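Local coordinates for PadR family transcriptional regulator (PDB 6ABQ), which probably binds DNA as a dimeric PadR-family transcription factor and regulates gene expression in response to a ligand, at residues 21-26 / 89-94. Residues are numbered along the deposited sequence; the frame is centred on the assembly and turned at random.
Sequences MILERI and EEELAI
Leu92 reaches out from helix 86-110 and lays both of its methyl groups against helix 17-27, between the side chains of Leu23 and Glu24. Its CG stands opposite the backbone N (chi1 -179°), which points the fork at helix 17-27. CD1 touches both residues: it makes an apolar contact with Leu23 CB at 3.9 Å and packs on the backbone N of Glu24 at 3.6 Å, in van der Waals contact. CD2 also packs on Glu24, 3.8 Å from its CA and 3.6 Å from its OE1.

Glu24 meets Leu92 at about a right angle. Its chain is extended at the first torsion and then bent at chi2 (72°), bringing the carboxylate round beside the leucine fork. The charged end finds its polar partners elsewhere: OE2 forms a salt bridge with Arg28, while OE1 accepts a hydrogen bond from Trp96 NE1, one turn beyond Leu92. Through that bond Glu24 links the two helices at a second point, and the two partners probably fix the rotation of the carboxylate. Leu23 adds a looser contact, its CD1 passing 4.1 Å from Glu91 CG, so the aliphatic part of that glutamate is what it meets.

No hydrogen bond joins the two segments directly. Their axes come within 9.7 Å and cross at 131°, slightly nearer perpendicular than antiparallel, with Leu23 and Leu92 nearest in the backbone. The contact packs a helix of the PadR winged helix-turn-helix domain on the start of the long C-terminal helix. Leu23 also touches Leu60 of helix 50-62 and Leu84 of strand 78-84, whereas Glu24 packs on Val109 of the second subunit, placing this helix pair between the domain core and the dimer interface.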
loop_
_atom_site.group_PDB
_atom_site.type_symbol
_atom_site.label_atom_id
_atom_site.label_comp_id
_atom_site.label_asym_id
_atom_site.label_seq_id
_atom_site.Cartn_x
_atom_site.Cartn_y
_atom_site.Cartn_z
ATOM N N MET B 21 8.306 -0.505 -6.808
ATOM C CA MET B 21 9.525 0.271 -6.551
ATOM C C MET B 21 10.780 -0.522 -6.884
ATOM O O MET B 21 11.685 -0.003 -7.546
ATOM C CB MET B 21 9.576 0.770 -5.097
ATOM C CG MET B 21 8.518 1.797 -4.706
ATOM S SD MET B 21 8.584 3.301 -5.694
ATOM C CE MET B 21 7.492 2.889 -7.051
ATOM N N ILE B 22 10.803 -1.777 -6.441
ATOM C CA ILE B 22 11.940 -2.673 -6.642
ATOM C C ILE B 22 12.133 -2.972 -8.134
ATOM O O ILE B 22 13.243 -2.829 -8.645
ATOM C CB ILE B 22 11.828 -3.946 -5.759
ATOM C CG1 ILE B 22 11.891 -3.539 -4.275
ATOM C CG2 ILE B 22 12.944 -4.936 -6.089
ATOM C CD1 ILE B 22 11.541 -4.615 -3.270
ATOM N N LEU B 23 11.049 -3.341 -8.823
ATOM C CA LEU B 23 11.059 -3.514 -10.276
ATOM C C LEU B 23 11.573 -2.257 -11.002
ATOM O O LEU B 23 12.398 -2.369 -11.917
ATOM C CB LEU B 23 9.668 -3.928 -10.807
ATOM C CG LEU B 23 9.103 -5.329 -10.506
ATOM C CD1 LEU B 23 7.634 -5.415 -10.898
ATOM C CD2 LEU B 23 9.887 -6.445 -11.178
ATOM N N GLU B 24 11.107 -1.080 -10.571
ATOM C CA GLU B 24 11.571 0.209 -11.110
ATOM C C GLU B 24 13.074 0.418 -10.931
ATOM O O GLU B 24 13.747 0.827 -11.872
ATOM C CB GLU B 24 10.774 1.383 -10.515
ATOM C CG GLU B 24 11.213 2.772 -10.983
ATOM C CD GLU B 24 10.846 3.094 -12.431
ATOM O OE1 GLU B 24 9.827 2.599 -12.951
ATOM O OE2 GLU B 24 11.589 3.870 -13.057
ATOM N N ARG B 25 13.586 0.129 -9.734
ATOM C CA ARG B 25 15.017 0.209 -9.446
ATOM C C ARG B 25 15.826 -0.793 -10.290
ATOM O O ARG B 25 16.879 -0.434 -10.831
ATOM C CB ARG B 25 15.285 0.020 -7.941
ATOM C CG ARG B 25 16.757 -0.077 -7.529
ATOM C CD ARG B 25 17.546 1.190 -7.856
ATOM N NE ARG B 25 18.984 1.001 -7.695
ATOM C CZ ARG B 25 19.802 0.498 -8.622
ATOM N NH1 ARG B 25 19.348 0.125 -9.812
ATOM N NH2 ARG B 25 21.094 0.374 -8.354
ATOM N N ILE B 26 15.324 -2.025 -10.409
ATOM C CA ILE B 26 15.976 -3.067 -11.228
ATOM C C ILE B 26 16.006 -2.685 -12.722
ATOM O O ILE B 26 17.015 -2.919 -13.405
ATOM C CB ILE B 26 15.367 -4.478 -10.977
ATOM C CG1 ILE B 26 15.523 -4.884 -9.500
ATOM C CG2 ILE B 26 16.035 -5.534 -11.850
ATOM C CD1 ILE B 26 14.779 -6.151 -9.090
ATOM N N GLU B 89 9.628 -6.012 -17.415
ATOM C CA GLU B 89 9.404 -4.730 -18.097
ATOM C C GLU B 89 7.914 -4.443 -18.307
ATOM O O GLU B 89 7.448 -3.339 -18.027
ATOM C CB GLU B 89 10.150 -4.679 -19.440
ATOM C CG GLU B 89 11.657 -4.476 -19.316
ATOM C CD GLU B 89 12.413 -4.633 -20.630
ATOM O OE1 GLU B 89 11.792 -4.687 -21.713
ATOM O OE2 GLU B 89 13.653 -4.694 -20.584
ATOM N N GLU B 90 7.180 -5.451 -18.777
ATOM C CA GLU B 90 5.742 -5.341 -19.001
ATOM C C GLU B 90 4.942 -5.207 -17.708
ATOM O O GLU B 90 4.019 -4.394 -17.643
ATOM C CB GLU B 90 5.215 -6.500 -19.860
ATOM C CG GLU B 90 5.684 -6.448 -21.313
ATOM C CD GLU B 90 4.589 -6.781 -22.318
ATOM O OE1 GLU B 90 3.456 -6.256 -22.176
ATOM O OE2 GLU B 90 4.866 -7.551 -23.268
ATOM N N GLU B 91 5.313 -5.986 -16.686
ATOM C CA GLU B 91 4.675 -5.921 -15.359
ATOM C C GLU B 91 4.895 -4.575 -14.665
ATOM O O GLU B 91 4.013 -4.090 -13.947
ATOM C CB GLU B 91 5.149 -7.075 -14.462
ATOM C CG GLU B 91 4.612 -7.079 -13.026
ATOM C CD GLU B 91 3.089 -7.097 -12.921
ATOM O OE1 GLU B 91 2.423 -7.813 -13.698
ATOM O OE2 GLU B 91 2.553 -6.388 -12.045
ATOM N N LEU B 92 6.068 -3.982 -14.879
ATOM C CA LEU B 92 6.358 -2.659 -14.339
ATOM C C LEU B 92 5.432 -1.597 -14.946
ATOM O O LEU B 92 4.870 -0.784 -14.207
ATOM C CB LEU B 92 7.837 -2.290 -14.508
ATOM C CG LEU B 92 8.313 -0.931 -13.969
ATOM C CD1 LEU B 92 8.111 -0.773 -12.462
ATOM C CD2 LEU B 92 9.768 -0.714 -14.354
ATOM N N ALA B 93 5.278 -1.631 -16.276
ATOM C CA ALA B 93 4.351 -0.753 -16.998
ATOM C C ALA B 93 2.915 -0.915 -16.488
ATOM O O ALA B 93 2.218 0.080 -16.298
ATOM C CB ALA B 93 4.425 -0.994 -18.501
ATOM N N ILE B 94 2.505 -2.167 -16.250
ATOM C CA ILE B 94 1.199 -2.497 -15.661
ATOM C C ILE B 94 1.051 -1.941 -14.231
ATOM O O ILE B 94 -0.004 -1.402 -13.899
ATOM C CB ILE B 94 0.891 -4.020 -15.744
ATOM C CG1 ILE B 94 0.694 -4.447 -17.205
ATOM C CG2 ILE B 94 -0.375 -4.375 -14.970
ATOM C CD1 ILE B 94 0.831 -5.934 -17.455
#